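Local atomic coordinates of uncharacterized protein DUF1185 (Bordetella bronchiseptica RB50, PDB entry 3BYQ), a protein that is of unknown function but, as a member of the DUF1185 family with a novel variant of the Bacillus chorismate mutase fold, may act in amino-acid metabolism. Residues 27-32 / 168-173; 35-40 / 151-156; 76-81 / 134-139; 83-88 / 126-131. One frame throughout, in Å; residues are numbered along the deposited sequence.

Interaction 1 (27-32 / 168-173); sequences QPLKLA and MGTGAR. With EDO (1,2-ethanediol), chain T; EDO (1,2-ethanediol), chain P; EDO (1,2-ethanediol), chain Y.
Pro28 comes within reach of Thr170 through its carbonyl, O lying 4.2 Å from Thr170 OG1. At Leu29 the side chain does the work: with CG anti to the backbone N (chi1 175°), CD1 is brought onto the backbone of Gly171, 3.4 Å from Gly171 N, while CD2 faces the carbonyl O of Ala172. Lys30 then grips Thr170 with its backbone. Its N donates to Thr170 OG1 at 3.1 Å, a nearly straight bond (168° at the hydrogen), and its O receives Thr170 N at 2.9 Å. A side-chain oxygen thus stands where a strand would offer a carbonyl. A chi1 of 64° places OG1 between Thr170's own backbone N and carbonyl carbon, and leaves CG2 beside Lys30 CB. The same OG1 is hydrogen-bonded to an ethanediol, probably from the crystallisation liquor, so two polar partners hold it. The extended Lys30 chain leads off to a second ethanediol. Leu31 lies opposite Gly169 as a non-hydrogen-bonded pair, Leu31 CA only 4.1 Å from Gly169 CA; Leu31 CD2 rests 3.7 Å from Gly169 CA, where the glycine has no side chain. At Ala32 the regular pairing is under way: its N gives a 2.7 Å bond to Met168 O, and Met168 N returns one to Ala32 O at 3.0 Å. Ala32 and the selenomethionine Met168 both pack on Leu68 of helix 51-72, whereas Leu31 faces Ile149 of strand 147-151. Antiparallel pairing thus gives way to a threonine-held loop connection, where strand 161-169 ends beside the start of strand 29-39 in the mixed sheet.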
loop_
_atom_site.group_PDB
_atom_site.type_symbol
_atom_site.label_atom_id
_atom_site.label_comp_id
_atom_site.label_asym_id
_atom_site.label_seq_id
_atom_site.Cartn_x
_atom_site.Cartn_y
_atom_site.Cartn_z
ATOM N N GLN B 27 -17.225 -28.891 5.088
ATOM C CA GLN B 27 -16.700 -28.111 6.201
ATOM C C GLN B 27 -15.793 -27.033 5.677
ATOM O O GLN B 27 -15.045 -27.234 4.696
ATOM C CB GLN B 27 -15.932 -28.986 7.147
ATOM C CG GLN B 27 -14.922 -29.771 6.382
ATOM N N PRO B 28 -15.856 -25.877 6.298
ATOM C CA PRO B 28 -15.007 -24.808 5.817
ATOM C C PRO B 28 -13.549 -25.025 6.132
ATOM O O PRO B 28 -13.200 -25.812 7.001
ATOM C CB PRO B 28 -15.509 -23.592 6.604
ATOM C CG PRO B 28 -16.107 -24.120 7.799
ATOM C CD PRO B 28 -16.712 -25.430 7.412
ATOM N N LEU B 29 -12.703 -24.338 5.394
ATOM C CA LEU B 29 -11.288 -24.341 5.695
ATOM C C LEU B 29 -10.960 -23.310 6.761
ATOM O O LEU B 29 -11.472 -22.199 6.726
ATOM C CB LEU B 29 -10.491 -24.002 4.430
ATOM C CG LEU B 29 -8.985 -23.846 4.576
ATOM C CD1 LEU B 29 -8.298 -25.149 5.037
ATOM C CD2 LEU B 29 -8.472 -23.374 3.255
ATOM N N LYS B 30 -10.109 -23.682 7.712
ATOM C CA LYS B 30 -9.569 -22.711 8.656
ATOM C C LYS B 30 -8.052 -22.693 8.492
ATOM O O LYS B 30 -7.398 -23.750 8.435
ATOM C CB LYS B 30 -9.903 -22.991 10.093
ATOM C CG LYS B 30 -11.361 -22.988 10.359
ATOM C CD LYS B 30 -11.649 -22.965 11.863
ATOM C CE LYS B 30 -13.111 -23.195 12.093
ATOM N NZ LYS B 30 -13.530 -22.870 13.480
ATOM N N LEU B 31 -7.548 -21.478 8.351
ATOM C CA LEU B 31 -6.091 -21.198 8.331
ATOM C C LEU B 31 -5.840 -20.209 9.458
ATOM O O LEU B 31 -6.550 -19.222 9.578
ATOM C CB LEU B 31 -5.653 -20.586 6.998
ATOM C CG LEU B 31 -5.785 -21.461 5.745
ATOM C CD1 LEU B 31 -5.427 -20.683 4.495
ATOM C CD2 LEU B 31 -4.964 -22.733 5.823
ATOM N N ALA B 32 -4.791 -20.440 10.238
ATOM C CA ALA B 32 -4.526 -19.586 11.410
ATOM C C ALA B 32 -3.071 -19.224 11.484
ATOM O O ALA B 32 -2.204 -20.038 11.123
ATOM C CB ALA B 32 -4.973 -20.298 12.706
HETATM N N MSE B 168 -0.842 -22.634 10.737
HETATM C CA MSE B 168 -1.437 -23.973 10.624
HETATM C C MSE B 168 -2.823 -23.859 10.026
HETATM O O MSE B 168 -3.501 -22.839 10.192
HETATM C CB MSE B 168 -1.545 -24.720 11.941
HETATM C CG MSE B 168 -0.186 -25.030 12.595
HETATM SE SE MSE B 168 -0.507 -26.037 14.211
HETATM C CE MSE B 168 1.249 -25.852 14.982
ATOM N N GLY B 169 -3.228 -24.927 9.373
ATOM C CA GLY B 169 -4.530 -24.999 8.717
ATOM C C GLY B 169 -5.092 -26.401 8.727
ATOM O O GLY B 169 -4.366 -27.363 8.964
ATOM N N THR B 170 -6.391 -26.482 8.421
ATOM C CA THR B 170 -7.184 -27.709 8.640
ATOM C C THR B 170 -7.469 -28.602 7.437
ATOM O O THR B 170 -7.954 -29.725 7.615
ATOM C CB THR B 170 -8.536 -27.364 9.273
ATOM O OG1 THR B 170 -9.290 -26.564 8.345
ATOM C CG2 THR B 170 -8.320 -26.638 10.560
ATOM N N GLY B 171 -7.141 -28.128 6.240
ATOM C CA GLY B 171 -7.410 -28.921 5.054
ATOM C C GLY B 171 -6.985 -28.326 3.744
ATOM O O GLY B 171 -6.146 -27.444 3.698
ATOM N N ALA B 172 -7.658 -28.819 2.707
ATOM C CA ALA B 172 -7.417 -28.456 1.303
ATOM C C ALA B 172 -8.072 -27.140 0.918
ATOM O O ALA B 172 -8.954 -26.625 1.628
ATOM C CB ALA B 172 -7.927 -29.566 0.395
ATOM N N ARG B 173 -7.656 -26.603 -0.217
ATOM C CA ARG B 173 -8.368 -25.443 -0.792
ATOM C C ARG B 173 -9.861 -25.800 -0.914
ATOM O O ARG B 173 -10.229 -26.947 -1.246
ATOM C CB ARG B 173 -7.869 -25.082 -2.173
ATOM C CG ARG B 173 -6.416 -24.625 -2.240
ATOM C CD ARG B 173 -6.000 -24.138 -3.644
ATOM N NE ARG B 173 -6.109 -25.201 -4.634
ATOM C CZ ARG B 173 -5.234 -26.186 -4.751
ATOM N NH1 ARG B 173 -4.184 -26.265 -3.954
ATOM N NH2 ARG B 173 -5.436 -27.113 -5.675
HETATM C C1 EDO T . -11.800 -28.588 6.820
HETATM O O1 EDO T . -10.572 -27.988 6.417
HETATM C C2 EDO T . -11.700 -30.104 6.964
HETATM O O2 EDO T . -10.375 -30.544 6.698
HETATM C C1 EDO P . -11.763 -27.331 2.940
HETATM O O1 EDO P . -10.542 -27.616 3.625
HETATM C C2 EDO P . -11.994 -28.295 1.813
HETATM O O2 EDO P . -12.038 -29.637 2.314
HETATM C C1 EDO Y . -14.901 -19.569 13.032
HETATM O O1 EDO Y . -14.967 -20.659 12.127
HETATM C C2 EDO Y . -16.191 -18.800 12.889
HETATM O O2 EDO Y . -17.227 -19.622 13.420
#

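Interaction 2 (35-40 / 151-156). With EDO (1,2-ethanediol), chain F.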
loop_
_atom_site.group_PDB
_atom_site.type_symbol
_atom_site.label_atom_id
_atom_site.label_comp_id
_atom_site.label_asym_id
_atom_site.label_seq_id
_atom_site.Cartn_x
_atom_site.Cartn_y
_atom_site.Cartn_z
ATOM N N CYS B 35 1.596 -14.767 15.478
ATOM C CA CYS B 35 2.745 -13.878 15.293
ATOM C C CYS B 35 3.171 -13.240 16.607
ATOM O O CYS B 35 2.333 -12.928 17.494
ATOM C CB CYS B 35 2.367 -12.729 14.369
ATOM S SG CYS B 35 1.667 -13.245 12.732
ATOM N N ALA B 36 4.476 -13.023 16.704
ATOM C CA ALA B 36 5.085 -12.304 17.819
ATOM C C ALA B 36 6.079 -11.276 17.271
ATOM O O ALA B 36 6.910 -11.600 16.394
ATOM C CB ALA B 36 5.816 -13.251 18.777
ATOM N N VAL B 37 5.991 -10.079 17.857
ATOM C CA VAL B 37 6.864 -8.954 17.548
ATOM C C VAL B 37 7.840 -8.840 18.691
ATOM O O VAL B 37 7.442 -8.673 19.830
ATOM C CB VAL B 37 6.095 -7.645 17.388
ATOM C CG1 VAL B 37 7.049 -6.504 17.116
ATOM C CG2 VAL B 37 5.052 -7.760 16.263
ATOM N N ILE B 38 9.117 -9.007 18.363
ATOM C CA ILE B 38 10.194 -8.961 19.346
ATOM C C ILE B 38 11.257 -7.935 18.996
ATOM O O ILE B 38 11.364 -7.508 17.885
ATOM C CB ILE B 38 10.840 -10.334 19.590
ATOM C CG1 ILE B 38 11.804 -10.758 18.462
ATOM C CG2 ILE B 38 9.756 -11.415 19.830
ATOM C CD1 ILE B 38 12.727 -11.980 18.822
ATOM N N ARG B 39 11.983 -7.486 20.010
ATOM C CA ARG B 39 13.096 -6.575 19.783
ATOM C C ARG B 39 14.177 -7.341 19.052
ATOM O O ARG B 39 14.419 -8.521 19.324
ATOM C CB ARG B 39 13.641 -6.058 21.118
ATOM C CG ARG B 39 14.745 -5.037 20.955
ATOM C CD ARG B 39 15.126 -4.421 22.292
ATOM N NE ARG B 39 15.690 -5.409 23.191
ATOM C CZ ARG B 39 16.957 -5.831 23.167
ATOM N NH1 ARG B 39 17.788 -5.391 22.244
ATOM N NH2 ARG B 39 17.360 -6.740 24.060
ATOM N N ASN B 40 14.837 -6.660 18.124
ATOM C CA ASN B 40 15.966 -7.237 17.426
ATOM C C ASN B 40 17.252 -6.875 18.156
ATOM O O ASN B 40 17.681 -5.733 18.088
ATOM C CB ASN B 40 16.060 -6.702 15.990
ATOM C CG ASN B 40 17.137 -7.371 15.175
ATOM O OD1 ASN B 40 17.959 -8.099 15.708
ATOM N ND2 ASN B 40 17.124 -7.138 13.863
ATOM N N ILE B 151 -0.240 -12.401 6.294
ATOM C CA ILE B 151 0.054 -11.981 7.659
ATOM C C ILE B 151 0.595 -10.556 7.656
ATOM O O ILE B 151 1.028 -10.026 6.611
ATOM C CB ILE B 151 1.087 -12.913 8.370
ATOM C CG1 ILE B 151 2.485 -12.813 7.736
ATOM C CG2 ILE B 151 0.567 -14.368 8.384
ATOM C CD1 ILE B 151 3.622 -13.478 8.566
ATOM N N GLY B 152 0.633 -9.980 8.844
ATOM C CA GLY B 152 1.166 -8.640 9.036
ATOM C C GLY B 152 0.552 -7.986 10.238
ATOM O O GLY B 152 -0.527 -8.382 10.686
ATOM N N ILE B 153 1.287 -7.047 10.799
ATOM C CA ILE B 153 0.808 -6.255 11.946
ATOM C C ILE B 153 1.038 -4.813 11.529
ATOM O O ILE B 153 2.121 -4.431 11.087
ATOM C CB ILE B 153 1.516 -6.631 13.269
ATOM C CG1 ILE B 153 1.145 -8.074 13.627
ATOM C CG2 ILE B 153 1.113 -5.687 14.450
ATOM C CD1 ILE B 153 1.826 -8.608 14.891
ATOM N N GLN B 154 0.019 -4.000 11.759
ATOM C CA GLN B 154 0.040 -2.638 11.272
ATOM C C GLN B 154 1.246 -1.790 11.657
ATOM O O GLN B 154 1.777 -1.028 10.830
ATOM C CB GLN B 154 -1.259 -1.933 11.633
ATOM C CG GLN B 154 -1.336 -0.503 11.135
ATOM C CD GLN B 154 -0.722 0.492 12.121
ATOM O OE1 GLN B 154 -0.852 0.332 13.330
ATOM N NE2 GLN B 154 -0.071 1.527 11.602
ATOM N N ASP B 155 1.652 -1.931 12.908
ATOM C CA ASP B 155 2.725 -1.132 13.466
ATOM C C ASP B 155 3.980 -1.960 13.733
ATOM O O ASP B 155 4.770 -1.612 14.606
ATOM C CB ASP B 155 2.245 -0.434 14.747
ATOM C CG ASP B 155 2.074 -1.398 15.908
ATOM O OD1 ASP B 155 1.675 -2.546 15.654
ATOM O OD2 ASP B 155 2.411 -1.025 17.055
ATOM N N ALA B 156 4.159 -3.015 12.988
ATOM C CA ALA B 156 5.323 -3.868 13.171
ATOM C C ALA B 156 5.750 -4.516 11.873
ATOM O O ALA B 156 4.953 -4.607 10.943
ATOM C CB ALA B 156 5.001 -4.998 14.161
HETATM C C1 EDO F . -2.460 -6.095 13.900
HETATM O O1 EDO F . -2.408 -4.980 12.990
HETATM C C2 EDO F . -3.903 -6.402 14.244
HETATM O O2 EDO F . -4.677 -6.478 13.035
#
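Cys35, Val37 and Ile153 carry this apolar contact, which has no hydrogen bond between the two segments. Val37 and Ile153 reach toward each other tip to tip, Val37 CG2 standing 3.6 Å from Ile153 CD1. The torsions account for the meeting: Ile153 has CG1 anti to its carbonyl carbon (chi1 -65°) and an extended chi2 of 177°, which carries CD1 out toward strand 29-39. The same Val37 methyl, CG2, also presses on Ala156 CB at 3.5 Å, tighter than usual van der Waals contact, with CG1 lying farther from that CB. One valine thereby meets both ends of the type I turn Ile153-Ala156, a turn closed by Ala156 N bonding to Ile153 O at 3.1 Å. In this variant of the Bacillus chorismate mutase fold, the turn belongs to the loop between strands 147-151 and 161-169, folded over one face of the mixed sheet. Cys35, two residues earlier on that face, adds CB at 4.2 Å from Ile153 CD1, and its SG faces Ile151 CB at 4.4 Å. Behind them, Cys35 and Ile151 both touch Ala165 of strand 161-169, while Ile153 leans on Lys9 and Thr11 of strand 7-17. From within the turn, Gln154 NE2 reaches outward to bond with Val123 O of a neighbouring subunit.

Interaction 3 (76-81 / 134-139)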
loop_
_atom_site.group_PDB
_atom_site.type_symbol
_atom_site.label_atom_id
_atom_site.label_comp_id
_atom_site.label_asym_id
_atom_site.label_seq_id
_atom_site.Cartn_x
_atom_site.Cartn_y
_atom_site.Cartn_z
ATOM N N ASN B 76 -6.816 -31.583 14.038
ATOM C CA ASN B 76 -7.328 -30.951 12.842
ATOM C C ASN B 76 -6.306 -30.332 11.918
ATOM O O ASN B 76 -6.666 -29.669 10.967
ATOM C CB ASN B 76 -8.317 -29.870 13.253
ATOM C CG ASN B 76 -9.493 -30.425 13.988
ATOM O OD1 ASN B 76 -10.091 -31.411 13.560
ATOM N ND2 ASN B 76 -9.851 -29.793 15.088
ATOM N N ILE B 77 -5.044 -30.564 12.184
ATOM C CA ILE B 77 -3.982 -29.926 11.426
ATOM C C ILE B 77 -3.552 -30.705 10.193
ATOM O O ILE B 77 -3.115 -31.854 10.284
ATOM C CB ILE B 77 -2.730 -29.673 12.308
ATOM C CG1 ILE B 77 -3.091 -29.019 13.661
ATOM C CG2 ILE B 77 -1.662 -28.892 11.523
ATOM C CD1 ILE B 77 -3.868 -27.726 13.620
ATOM N N GLU B 78 -3.643 -30.046 9.047
ATOM C CA GLU B 78 -3.203 -30.631 7.799
ATOM C C GLU B 78 -2.201 -29.829 7.010
ATOM O O GLU B 78 -1.553 -30.393 6.192
ATOM C CB GLU B 78 -4.380 -31.000 6.904
ATOM C CG GLU B 78 -5.350 -31.980 7.544
ATOM C CD GLU B 78 -6.417 -32.498 6.580
ATOM O OE1 GLU B 78 -6.294 -32.374 5.340
ATOM O OE2 GLU B 78 -7.396 -33.044 7.094
ATOM N N VAL B 79 -2.082 -28.521 7.245
ATOM C CA VAL B 79 -1.114 -27.690 6.515
ATOM C C VAL B 79 -0.375 -26.759 7.480
ATOM O O VAL B 79 -0.871 -26.459 8.554
ATOM C CB VAL B 79 -1.785 -26.847 5.380
ATOM C CG1 VAL B 79 -2.451 -27.758 4.319
ATOM C CG2 VAL B 79 -2.788 -25.821 5.925
ATOM N N TYR B 80 0.821 -26.342 7.087
ATOM C CA TYR B 80 1.569 -25.370 7.900
ATOM C C TYR B 80 2.550 -24.551 7.067
ATOM O O TYR B 80 2.752 -24.805 5.880
ATOM C CB TYR B 80 2.255 -26.027 9.152
ATOM C CG TYR B 80 3.200 -27.218 8.953
ATOM C CD1 TYR B 80 3.798 -27.534 7.723
ATOM C CD2 TYR B 80 3.560 -27.984 10.046
ATOM C CE1 TYR B 80 4.688 -28.660 7.605
ATOM C CE2 TYR B 80 4.472 -29.043 9.945
ATOM C CZ TYR B 80 5.020 -29.383 8.741
ATOM O OH TYR B 80 5.866 -30.494 8.731
ATOM N N SER B 81 3.107 -23.554 7.741
ATOM C CA SER B 81 4.103 -22.666 7.219
ATOM C C SER B 81 4.715 -21.870 8.344
ATOM O O SER B 81 4.278 -21.896 9.492
ATOM C CB SER B 81 3.526 -21.703 6.185
ATOM O OG SER B 81 4.573 -21.039 5.463
ATOM N N VAL B 134 1.349 -22.298 2.322
ATOM C CA VAL B 134 1.274 -23.514 3.112
ATOM C C VAL B 134 1.186 -24.754 2.253
ATOM O O VAL B 134 0.817 -24.723 1.062
ATOM C CB VAL B 134 0.039 -23.540 4.091
ATOM C CG1 VAL B 134 0.039 -22.339 5.002
ATOM C CG2 VAL B 134 -1.326 -23.616 3.336
ATOM N N HIS B 135 1.596 -25.866 2.841
ATOM C CA HIS B 135 1.406 -27.151 2.192
ATOM C C HIS B 135 1.142 -28.252 3.207
ATOM O O HIS B 135 1.180 -28.020 4.437
ATOM C CB HIS B 135 2.472 -27.479 1.162
ATOM C CG HIS B 135 3.841 -27.709 1.703
ATOM N ND1 HIS B 135 4.949 -27.093 1.159
ATOM C CD2 HIS B 135 4.308 -28.564 2.651
ATOM C CE1 HIS B 135 6.036 -27.535 1.775
ATOM N NE2 HIS B 135 5.679 -28.421 2.688
ATOM N N TYR B 136 0.799 -29.421 2.669
ATOM C CA TYR B 136 0.420 -30.588 3.512
ATOM C C TYR B 136 1.564 -31.053 4.380
ATOM O O TYR B 136 2.698 -31.286 3.920
ATOM C CB TYR B 136 -0.073 -31.717 2.618
ATOM C CG TYR B 136 -0.643 -32.938 3.288
ATOM C CD1 TYR B 136 -1.653 -32.847 4.211
ATOM C CD2 TYR B 136 -0.236 -34.188 2.887
ATOM C CE1 TYR B 136 -2.200 -33.996 4.769
ATOM C CE2 TYR B 136 -0.773 -35.330 3.415
ATOM C CZ TYR B 136 -1.766 -35.234 4.354
ATOM O OH TYR B 136 -2.319 -36.361 4.927
ATOM N N ILE B 137 1.223 -31.317 5.640
ATOM C CA ILE B 137 2.256 -31.619 6.655
ATOM C C ILE B 137 2.915 -32.984 6.486
ATOM O O ILE B 137 4.004 -33.202 7.017
ATOM C CB ILE B 137 1.731 -31.461 8.105
ATOM C CG1 ILE B 137 0.729 -32.513 8.515
ATOM C CG2 ILE B 137 1.189 -29.984 8.342
ATOM C CD1 ILE B 137 0.427 -32.420 10.022
ATOM N N HIS B 138 2.276 -33.884 5.753
ATOM C CA HIS B 138 2.778 -35.243 5.637
ATOM C C HIS B 138 3.436 -35.586 4.315
ATOM O O HIS B 138 4.106 -36.615 4.194
ATOM C CB HIS B 138 1.651 -36.241 5.866
ATOM C CG HIS B 138 1.032 -36.130 7.215
ATOM N ND1 HIS B 138 1.744 -36.321 8.379
ATOM C CD2 HIS B 138 -0.235 -35.828 7.586
ATOM C CE1 HIS B 138 0.939 -36.158 9.414
ATOM N NE2 HIS B 138 -0.273 -35.865 8.962
ATOM N N ALA B 139 3.234 -34.724 3.335
ATOM C CA ALA B 139 3.714 -34.964 1.982
ATOM C C ALA B 139 3.532 -33.664 1.209
ATOM O O ALA B 139 2.428 -33.285 0.851
ATOM C CB ALA B 139 2.938 -36.080 1.291
HETATM O O HOH W 1 -3.018 -34.525 9.500
#
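Tyr80 and Ile137 meet beside an antiparallel strand pair, 79-81 against 134-136; on its other edge the first strand carries a classic beta bulge, Glu78 and Val79 both facing Gly169 of strand 161-169. From CB, which lies 4.2 Å from Ile137 CG2, the tyrosine ring extends across the isoleucine at about a right angle. Its chi1 of 55° puts CG between the backbone N and carbonyl carbon, 3.5 Å from the same methyl. All six ring carbons touch CG2, because the methyl sits over the ring centre: it is 3.4 Å from the centroid and 9° off the normal, a clear CH-pi contact. Farther out, CZ also approaches Ile137 CB, and OH, beyond the ring, is hydrogen-bonded to Ala115 O. The backbone holds this pair in place. Tyr80 N donates to His135 O at 3.2 Å, in the carbonyl plane, and His135 N returns a weak bond to Tyr80 O; two residues along, past the Val79-Tyr136 pair, Ile137 N bonds to Glu78 O at 3.0 Å from above the carbonyl plane. Val79 and Val134 cross obliquely, Val79 CG2 to Val134 CG2 at 3.7 Å. A water joins the two segments at their loop ends, donating to Ile77 O at 2.8 Å and lying in the plane of the His138 ring at its edge, bonded to NE2.

Interaction 4 (83-88 / 126-131); sequences AAIVGV and AGYRMM
Met130 CE, the terminal methyl of a selenomethionine, is the atom on which this contact turns. It meets Ile85 CG1 at 3.6 Å, Ala83 CB at 3.7 Å and the carbonyl O of Ala84 at 3.6 Å, so three successive residues of strand 79-86 touch one methyl. Ile85 and Met130 approach tip to tip. The Met130 chain runs out extended through chi1 (-172°) and chi2, then bends at chi3 (71°), turning CE onto the strand. Ile85 reaches back with its other atoms: CD1 lies 3.8 Å from Tyr128 O, and CG2 approaches Tyr128 CD2 obliquely at 4.3 Å. No hydrogen bond joins the two segments, whose nearest CA atoms, those of Ile85 and Tyr128, are 8.0 Å apart, too far for strand pairing. Next outward, Met130 also packs on Val120 and Ala122 of strand 119-123, and Ala84 and Val86 are backbone-bonded to that strand. Ile85 in turn leans on Ala124 and Pro157. At the subunit boundary, Tyr128 OH is hydrogen-bonded to Glu150 of a neighbouring subunit, and Tyr128 and Met130 both pack on Met131 of that subunit. This is where a branched mixed sheet splays: strand 119-123 has taken over the pairing with 79-86, and strands 79-86 and 130-136 meet here through side chains, beside a subunit interface.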
loop_
_atom_site.group_PDB
_atom_site.type_symbol
_atom_site.label_atom_id
_atom_site.label_comp_id
_atom_site.label_asym_id
_atom_site.label_seq_id
_atom_site.Cartn_x
_atom_site.Cartn_y
_atom_site.Cartn_z
ATOM N N ALA B 83 7.029 -17.921 8.889
ATOM C CA ALA B 83 7.429 -16.697 8.187
ATOM C C ALA B 83 8.062 -15.700 9.109
ATOM O O ALA B 83 7.925 -15.764 10.330
ATOM C CB ALA B 83 6.213 -16.079 7.489
ATOM N N ALA B 84 8.821 -14.797 8.514
ATOM C CA ALA B 84 9.495 -13.736 9.283
ATOM C C ALA B 84 9.533 -12.423 8.524
ATOM O O ALA B 84 9.763 -12.407 7.340
ATOM C CB ALA B 84 10.920 -14.126 9.651
ATOM N N ILE B 85 9.311 -11.341 9.243
ATOM C CA ILE B 85 9.436 -9.996 8.701
ATOM C C ILE B 85 10.374 -9.232 9.646
ATOM O O ILE B 85 10.047 -8.977 10.821
ATOM C CB ILE B 85 8.105 -9.213 8.541
ATOM C CG1 ILE B 85 7.058 -10.092 7.878
ATOM C CG2 ILE B 85 8.356 -7.868 7.723
ATOM C CD1 ILE B 85 5.689 -9.500 7.752
ATOM N N VAL B 86 11.504 -8.816 9.090
ATOM C CA VAL B 86 12.529 -8.133 9.850
ATOM C C VAL B 86 12.390 -6.647 9.580
ATOM O O VAL B 86 12.106 -6.234 8.465
ATOM C CB VAL B 86 13.965 -8.614 9.487
ATOM C CG1 VAL B 86 15.032 -7.938 10.365
ATOM C CG2 VAL B 86 14.061 -10.164 9.584
ATOM N N GLY B 87 12.566 -5.850 10.623
ATOM C CA GLY B 87 12.510 -4.407 10.481
ATOM C C GLY B 87 13.656 -3.854 9.687
ATOM O O GLY B 87 14.720 -4.527 9.519
ATOM N N VAL B 88 13.495 -2.612 9.229
ATOM C CA VAL B 88 14.461 -2.060 8.267
ATOM C C VAL B 88 15.882 -1.854 8.763
ATOM O O VAL B 88 16.778 -1.723 7.932
ATOM C CB VAL B 88 14.010 -0.766 7.551
ATOM C CG1 VAL B 88 12.868 -1.035 6.625
ATOM C CG2 VAL B 88 13.728 0.360 8.522
ATOM N N ALA B 126 7.342 -1.187 8.744
ATOM C CA ALA B 126 6.247 -1.519 9.634
ATOM C C ALA B 126 4.956 -1.522 8.811
ATOM O O ALA B 126 4.742 -0.658 7.982
ATOM C CB ALA B 126 6.122 -0.492 10.799
ATOM N N GLY B 127 4.131 -2.522 9.072
ATOM C CA GLY B 127 2.869 -2.709 8.403
ATOM C C GLY B 127 2.890 -3.548 7.168
ATOM O O GLY B 127 1.856 -3.797 6.570
ATOM N N TYR B 128 4.080 -3.963 6.756
ATOM C CA TYR B 128 4.208 -4.770 5.570
ATOM C C TYR B 128 3.340 -6.026 5.708
ATOM O O TYR B 128 3.339 -6.689 6.740
ATOM C CB TYR B 128 5.671 -5.174 5.351
ATOM C CG TYR B 128 5.912 -5.896 4.045
ATOM C CD1 TYR B 128 5.796 -5.202 2.862
ATOM C CD2 TYR B 128 6.287 -7.246 3.991
ATOM C CE1 TYR B 128 6.037 -5.814 1.655
ATOM C CE2 TYR B 128 6.487 -7.879 2.743
ATOM C CZ TYR B 128 6.358 -7.139 1.592
ATOM O OH TYR B 128 6.536 -7.653 0.304
ATOM N N ARG B 129 2.608 -6.322 4.639
ATOM C CA ARG B 129 1.721 -7.497 4.567
ATOM C C ARG B 129 2.360 -8.521 3.658
ATOM O O ARG B 129 2.848 -8.158 2.604
ATOM C CB ARG B 129 0.402 -7.125 3.912
ATOM C CG ARG B 129 -0.311 -5.904 4.415
ATOM C CD ARG B 129 -0.819 -6.063 5.776
ATOM N NE ARG B 129 -1.675 -7.224 5.998
ATOM C CZ ARG B 129 -2.072 -7.618 7.200
ATOM N NH1 ARG B 129 -1.741 -6.912 8.276
ATOM N NH2 ARG B 129 -2.809 -8.697 7.339
HETATM N N MSE B 130 2.312 -9.793 4.037
HETATM C CA MSE B 130 2.969 -10.826 3.243
HETATM C C MSE B 130 2.151 -12.095 3.134
HETATM O O MSE B 130 1.641 -12.582 4.130
HETATM C CB MSE B 130 4.337 -11.123 3.923
HETATM C CG MSE B 130 5.289 -12.023 3.203
HETATM SE SE MSE B 130 7.039 -11.980 4.031
HETATM C CE MSE B 130 6.627 -12.912 5.648
HETATM N N MSE B 131 2.059 -12.629 1.916
HETATM C CA MSE B 131 1.357 -13.898 1.662
HETATM C C MSE B 131 2.261 -15.012 2.099
HETATM O O MSE B 131 3.419 -15.079 1.677
HETATM C CB MSE B 131 1.062 -14.145 0.173
HETATM C CG MSE B 131 0.179 -13.160 -0.497
HETATM SE SE MSE B 131 -1.555 -13.023 0.276
HETATM C CE MSE B 131 -2.221 -14.815 0.055
#

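Overall arrangement
From the N terminus, strand 29-39 supplies the first segments of interactions 1 and 2, and strand 79-86 those of interactions 3 and 4. Their partners return in reverse order, so the four contacts nest without crossing: 83-88/126-131 closes the innermost loop, then 76-81/134-139, 35-40/151-156, and 27-32/168-173 the outermost. Interactions 1 and 3, centres about 9 Å apart and joined by probable bonds from Gly169 to Glu78 and Val79, tie strands 29-39, 161-169, 79-86 and 130-136 together side by side. Interactions 2 and 4, centres about 7 Å apart, bring the loop after 147-151 against 29-39 and the start of 130-136 against 79-86, across the chain's centre from interaction 3.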